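Local coordinates for protein computational Design of Enzyme (Synthetic construct, PDB 3TP4) that is a computationally designed protein of unestablished function, probably a glycosyl hydrolase-like TIM barrel meant to carry an activated serine-containing catalytic triad, at residues F94-N108 / L154-I168. Residues are numbered along the deposited sequence; the frame is centred on the assembly and turned at random.
Sequences FADYIRKADAIGGVN and LADASRRDDGTLIPI
Arg99 on helix 87-104 reaches the loop that follows helix 141-157, joining two consecutive beta-alpha units of a TIM barrel. Arg99 NH1 donates to Arg159 O at 2.8 Å, in the carbonyl plane and on a lone pair, with an N-H...O angle of 160°. NH1 and NH2 of Arg99 also grip one carboxylate oxygen end-on, Asp161 OD1, NH2 at 2.6 Å; both acceptors lie in the guanidinium plane, which is turned 46° from the carboxylate. A bend at chi3 (41°) swings the guanidinium over to this loop. A leucine here would probably leave Arg159 O and the Asp161 carboxylate without their shared donor and let the turn from Arg160 to Gly163 shift. A weak salt bridge runs from Arg160 NH1 to Asp102 OD1, long at 3.3 Å and bent.

Apolar contacts fill the buried side. Ile166 CD1 sits 3.7 Å from Asp102 CB and also touches Arg99 CA and Ile98 CG2. Ile98 CD1 packs against Ile168 CD1, their side chains crossing at about a right angle, and Ala95 CB meets Ala157 CB at 3.8 Å. Ser158 OG, facing Ile98 CD1, is satisfied by donating to Leu154 O. Leu154 CD2 makes a CH-pi contact over one face of Phe94, 3.7 Å from the ring centroid, and the same ring also meets Trp69 edge-to-face.

Where strands 107-113 and 168-174 begin side by side, one water bridges the backbones, accepting from Asn108 N at 2.9 Å and donating to Pro167 O at 2.6 Å.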
loop_
_atom_site.group_PDB
_atom_site.type_symbol
_atom_site.label_atom_id
_atom_site.label_comp_id
_atom_site.label_asym_id
_atom_site.label_seq_id
_atom_site.Cartn_x
_atom_site.Cartn_y
_atom_site.Cartn_z
ATOM N N PHE A 94 11.978 14.540 2.876
ATOM C CA PHE A 94 11.218 13.479 2.215
ATOM C C PHE A 94 10.656 14.062 0.929
ATOM O O PHE A 94 10.888 13.537 -0.163
ATOM C CB PHE A 94 10.093 13.013 3.147
ATOM C CG PHE A 94 9.547 11.642 2.834
ATOM C CD1 PHE A 94 9.714 11.065 1.582
ATOM C CD2 PHE A 94 8.852 10.932 3.803
ATOM C CE1 PHE A 94 9.195 9.793 1.299
ATOM C CE2 PHE A 94 8.326 9.661 3.532
ATOM C CZ PHE A 94 8.500 9.095 2.280
ATOM N N ALA A 95 9.958 15.185 1.058
ATOM C CA ALA A 95 9.349 15.847 -0.087
ATOM C C ALA A 95 10.377 16.241 -1.132
ATOM O O ALA A 95 10.103 16.182 -2.330
ATOM C CB ALA A 95 8.554 17.073 0.357
ATOM N N ASP A 96 11.549 16.674 -0.676
ATOM C CA ASP A 96 12.609 17.086 -1.590
ATOM C C ASP A 96 13.101 15.906 -2.440
ATOM O O ASP A 96 13.289 16.028 -3.651
ATOM C CB ASP A 96 13.779 17.689 -0.809
ATOM C CG ASP A 96 14.926 18.118 -1.711
ATOM O OD1 ASP A 96 14.690 18.934 -2.626
ATOM O OD2 ASP A 96 16.058 17.621 -1.515
ATOM N N TYR A 97 13.305 14.768 -1.793
ATOM C CA TYR A 97 13.756 13.567 -2.487
ATOM C C TYR A 97 12.697 13.032 -3.451
ATOM O O TYR A 97 13.035 12.468 -4.494
ATOM C CB TYR A 97 14.151 12.496 -1.476
ATOM C CG TYR A 97 15.555 12.650 -0.929
ATOM C CD1 TYR A 97 16.087 13.908 -0.650
ATOM C CD2 TYR A 97 16.346 11.535 -0.681
ATOM C CE1 TYR A 97 17.370 14.043 -0.142
ATOM C CE2 TYR A 97 17.621 11.659 -0.183
ATOM C CZ TYR A 97 18.131 12.914 0.087
ATOM O OH TYR A 97 19.407 13.019 0.586
ATOM N N ILE A 98 11.423 13.209 -3.104
ATOM C CA ILE A 98 10.320 12.816 -3.986
ATOM C C ILE A 98 10.298 13.725 -5.205
ATOM O O ILE A 98 10.079 13.273 -6.332
ATOM C CB ILE A 98 8.943 12.882 -3.261
ATOM C CG1 ILE A 98 8.744 11.653 -2.372
ATOM C CG2 ILE A 98 7.794 12.988 -4.267
ATOM C CD1 ILE A 98 7.541 11.754 -1.430
ATOM N N ARG A 99 10.529 15.017 -4.977
ATOM C CA ARG A 99 10.594 15.985 -6.074
ATOM C C ARG A 99 11.746 15.653 -7.031
ATOM O O ARG A 99 11.597 15.705 -8.258
ATOM C CB ARG A 99 10.760 17.409 -5.516
ATOM C CG ARG A 99 9.455 18.054 -5.053
ATOM C CD ARG A 99 9.676 19.243 -4.104
ATOM N NE ARG A 99 10.789 20.095 -4.521
ATOM C CZ ARG A 99 10.744 20.933 -5.552
ATOM N NH1 ARG A 99 9.634 21.047 -6.275
ATOM N NH2 ARG A 99 11.813 21.664 -5.859
ATOM N N LYS A 100 12.894 15.317 -6.454
ATOM C CA LYS A 100 14.077 14.962 -7.230
ATOM C C LYS A 100 13.818 13.725 -8.084
ATOM O O LYS A 100 14.276 13.639 -9.229
ATOM C CB LYS A 100 15.267 14.734 -6.299
ATOM C CG LYS A 100 15.928 16.041 -5.835
ATOM C CD LYS A 100 16.880 15.830 -4.671
ATOM C CE LYS A 100 17.683 17.130 -4.370
ATOM N NZ LYS A 100 18.228 17.135 -2.978
ATOM N N ALA A 101 13.071 12.774 -7.524
ATOM C CA ALA A 101 12.787 11.535 -8.231
ATOM C C ALA A 101 11.846 11.836 -9.379
ATOM O O ALA A 101 12.006 11.319 -10.485
ATOM C CB ALA A 101 12.167 10.511 -7.283
ATOM N N ASP A 102 10.852 12.677 -9.111
ATOM C CA ASP A 102 9.921 13.086 -10.143
ATOM C C ASP A 102 10.693 13.797 -11.254
ATOM O O ASP A 102 10.417 13.596 -12.433
ATOM C CB ASP A 102 8.851 14.031 -9.573
ATOM C CG ASP A 102 7.917 14.563 -10.647
ATOM O OD1 ASP A 102 7.065 13.795 -11.143
ATOM O OD2 ASP A 102 8.028 15.753 -10.999
ATOM N N ALA A 103 11.657 14.630 -10.872
ATOM C CA ALA A 103 12.418 15.397 -11.860
ATOM C C ALA A 103 13.297 14.460 -12.680
ATOM O O ALA A 103 13.496 14.663 -13.882
ATOM C CB ALA A 103 13.249 16.464 -11.186
ATOM N N ILE A 104 13.815 13.428 -12.021
ATOM C CA ILE A 104 14.574 12.396 -12.718
ATOM C C ILE A 104 13.694 11.645 -13.723
ATOM O O ILE A 104 14.176 11.185 -14.752
ATOM C CB ILE A 104 15.242 11.417 -11.730
ATOM C CG1 ILE A 104 16.437 12.103 -11.061
ATOM C CG2 ILE A 104 15.722 10.167 -12.453
ATOM C CD1 ILE A 104 17.086 11.297 -9.986
ATOM N N GLY A 105 12.400 11.539 -13.426
ATOM C CA GLY A 105 11.473 10.859 -14.316
ATOM C C GLY A 105 10.894 9.581 -13.729
ATOM O O GLY A 105 10.184 8.839 -14.408
ATOM N N GLY A 106 11.190 9.326 -12.458
ATOM C CA GLY A 106 10.696 8.132 -11.790
ATOM C C GLY A 106 9.290 8.278 -11.223
ATOM O O GLY A 106 8.753 9.388 -11.146
ATOM N N VAL A 107 8.700 7.146 -10.830
ATOM C CA VAL A 107 7.406 7.105 -10.141
ATOM C C VAL A 107 7.649 6.812 -8.656
ATOM O O VAL A 107 8.453 5.952 -8.303
ATOM C CB VAL A 107 6.471 6.018 -10.750
ATOM C CG1 VAL A 107 5.195 5.833 -9.906
ATOM C CG2 VAL A 107 6.111 6.370 -12.196
ATOM N N ASN A 108 6.964 7.537 -7.784
ATOM C CA ASN A 108 7.200 7.411 -6.354
ATOM C C ASN A 108 6.200 6.497 -5.657
ATOM O O ASN A 108 4.988 6.605 -5.870
ATOM C CB ASN A 108 7.172 8.793 -5.678
ATOM C CG ASN A 108 8.422 9.615 -5.970
ATOM O OD1 ASN A 108 9.459 9.434 -5.326
ATOM N ND2 ASN A 108 8.326 10.528 -6.930
ATOM N N LEU A 154 3.040 15.430 4.124
ATOM C CA LEU A 154 3.999 14.997 3.108
ATOM C C LEU A 154 3.356 15.057 1.734
ATOM O O LEU A 154 3.942 15.567 0.776
ATOM C CB LEU A 154 4.472 13.572 3.390
ATOM C CG LEU A 154 5.299 12.949 2.254
ATOM C CD1 LEU A 154 6.651 13.637 2.139
ATOM C CD2 LEU A 154 5.465 11.450 2.457
ATOM N N ALA A 155 2.143 14.522 1.645
ATOM C CA ALA A 155 1.401 14.545 0.398
ATOM C C ALA A 155 1.340 15.967 -0.156
ATOM O O ALA A 155 1.653 16.198 -1.325
ATOM C CB ALA A 155 -0.008 13.983 0.606
ATOM N N ASP A 156 0.942 16.923 0.682
ATOM C CA ASP A 156 0.765 18.299 0.212
ATOM C C ASP A 156 2.087 18.985 -0.166
ATOM O O ASP A 156 2.113 19.868 -1.030
ATOM C CB ASP A 156 0.002 19.140 1.242
ATOM C CG ASP A 156 -0.206 20.584 0.781
ATOM O OD1 ASP A 156 -0.960 20.797 -0.193
ATOM O OD2 ASP A 156 0.382 21.503 1.395
ATOM N N ALA A 157 3.177 18.580 0.479
ATOM C CA ALA A 157 4.501 19.146 0.193
ATOM C C ALA A 157 5.157 18.560 -1.069
ATOM O O ALA A 157 6.070 19.154 -1.649
ATOM C CB ALA A 157 5.420 18.972 1.402
ATOM N N SER A 158 4.698 17.391 -1.497
ATOM C CA SER A 158 5.263 16.763 -2.694
ATOM C C SER A 158 4.710 17.410 -3.952
ATOM O O SER A 158 3.806 16.879 -4.600
ATOM C CB SER A 158 4.998 15.256 -2.689
ATOM O OG SER A 158 5.609 14.667 -1.552
ATOM N N ARG A 159 5.264 18.574 -4.278
ATOM C CA ARG A 159 4.817 19.382 -5.403
ATOM C C ARG A 159 6.005 19.761 -6.271
ATOM O O ARG A 159 7.087 20.042 -5.763
ATOM C CB ARG A 159 4.166 20.672 -4.904
ATOM C CG ARG A 159 2.859 20.472 -4.142
ATOM C CD ARG A 159 2.268 21.816 -3.715
ATOM N NE ARG A 159 0.979 21.665 -3.039
ATOM C CZ ARG A 159 -0.204 21.831 -3.624
ATOM N NH1 ARG A 159 -0.281 22.160 -4.907
ATOM N NH2 ARG A 159 -1.317 21.674 -2.919
ATOM N N ARG A 160 5.796 19.768 -7.581
ATOM C CA ARG A 160 6.801 20.272 -8.498
ATOM C C ARG A 160 6.957 21.783 -8.330
ATOM O O ARG A 160 6.145 22.429 -7.663
ATOM C CB ARG A 160 6.427 19.919 -9.931
ATOM C CG ARG A 160 6.245 18.424 -10.127
ATOM C CD ARG A 160 6.445 18.021 -11.571
ATOM N NE ARG A 160 5.207 18.040 -12.336
ATOM C CZ ARG A 160 4.759 17.009 -13.042
ATOM N NH1 ARG A 160 5.455 15.879 -13.073
ATOM N NH2 ARG A 160 3.620 17.107 -13.715
ATOM N N ASP A 161 8.005 22.337 -8.932
ATOM C CA ASP A 161 8.306 23.758 -8.795
ATOM C C ASP A 161 7.138 24.609 -9.264
ATOM O O ASP A 161 6.861 25.668 -8.704
ATOM C CB ASP A 161 9.564 24.122 -9.589
ATOM C CG ASP A 161 10.812 23.453 -9.047
ATOM O OD1 ASP A 161 10.825 23.085 -7.853
ATOM O OD2 ASP A 161 11.785 23.304 -9.816
ATOM N N ASP A 162 6.452 24.139 -10.295
ATOM C CA ASP A 162 5.291 24.851 -10.811
ATOM C C ASP A 162 4.053 24.623 -9.939
ATOM O O ASP A 162 2.945 25.011 -10.310
ATOM C CB ASP A 162 5.013 24.424 -12.249
ATOM C CG ASP A 162 4.497 23.009 -12.339
ATOM O OD1 ASP A 162 4.526 22.300 -11.304
ATOM O OD2 ASP A 162 4.070 22.606 -13.443
ATOM N N GLY A 163 4.243 23.985 -8.785
ATOM C CA GLY A 163 3.155 23.806 -7.832
ATOM C C GLY A 163 2.330 22.532 -7.983
ATOM O O GLY A 163 1.519 22.196 -7.113
ATOM N N THR A 164 2.531 21.821 -9.086
ATOM C CA THR A 164 1.773 20.603 -9.363
ATOM C C THR A 164 2.064 19.498 -8.338
ATOM O O THR A 164 3.217 19.179 -8.069
ATOM C CB THR A 164 2.075 20.071 -10.781
ATOM O OG1 THR A 164 1.794 21.089 -11.751
ATOM C CG2 THR A 164 1.224 18.847 -11.082
ATOM N N LEU A 165 1.014 18.922 -7.761
ATOM C CA LEU A 165 1.189 17.791 -6.866
ATOM C C LEU A 165 1.766 16.617 -7.649
ATOM O O LEU A 165 1.330 16.333 -8.763
ATOM C CB LEU A 165 -0.144 17.384 -6.224
ATOM C CG LEU A 165 -0.720 18.371 -5.201
ATOM C CD1 LEU A 165 -2.226 18.218 -5.081
ATOM C CD2 LEU A 165 -0.046 18.211 -3.843
ATOM N N ILE A 166 2.741 15.946 -7.052
ATOM C CA ILE A 166 3.316 14.732 -7.622
ATOM C C ILE A 166 2.529 13.510 -7.132
ATOM O O ILE A 166 2.377 13.312 -5.927
ATOM C CB ILE A 166 4.774 14.592 -7.173
ATOM C CG1 ILE A 166 5.581 15.828 -7.590
ATOM C CG2 ILE A 166 5.399 13.317 -7.728
ATOM C CD1 ILE A 166 6.956 15.860 -6.985
ATOM N N PRO A 167 2.012 12.695 -8.061
ATOM C CA PRO A 167 1.263 11.514 -7.612
ATOM C C PRO A 167 2.151 10.541 -6.847
ATOM O O PRO A 167 3.340 10.409 -7.144
ATOM C CB PRO A 167 0.761 10.892 -8.924
ATOM C CG PRO A 167 0.754 12.048 -9.901
ATOM C CD PRO A 167 1.952 12.871 -9.522
ATOM N N ILE A 168 1.569 9.883 -5.850
ATOM C CA ILE A 168 2.290 8.959 -4.991
ATOM C C ILE A 168 1.464 7.686 -4.816
ATOM O O ILE A 168 0.264 7.749 -4.535
ATOM C CB ILE A 168 2.555 9.584 -3.598
ATOM C CG1 ILE A 168 3.588 10.706 -3.702
ATOM C CG2 ILE A 168 3.066 8.537 -2.616
ATOM C CD1 ILE A 168 3.726 11.505 -2.424
HETATM O O HOH W 1 5.271 9.647 -8.773
#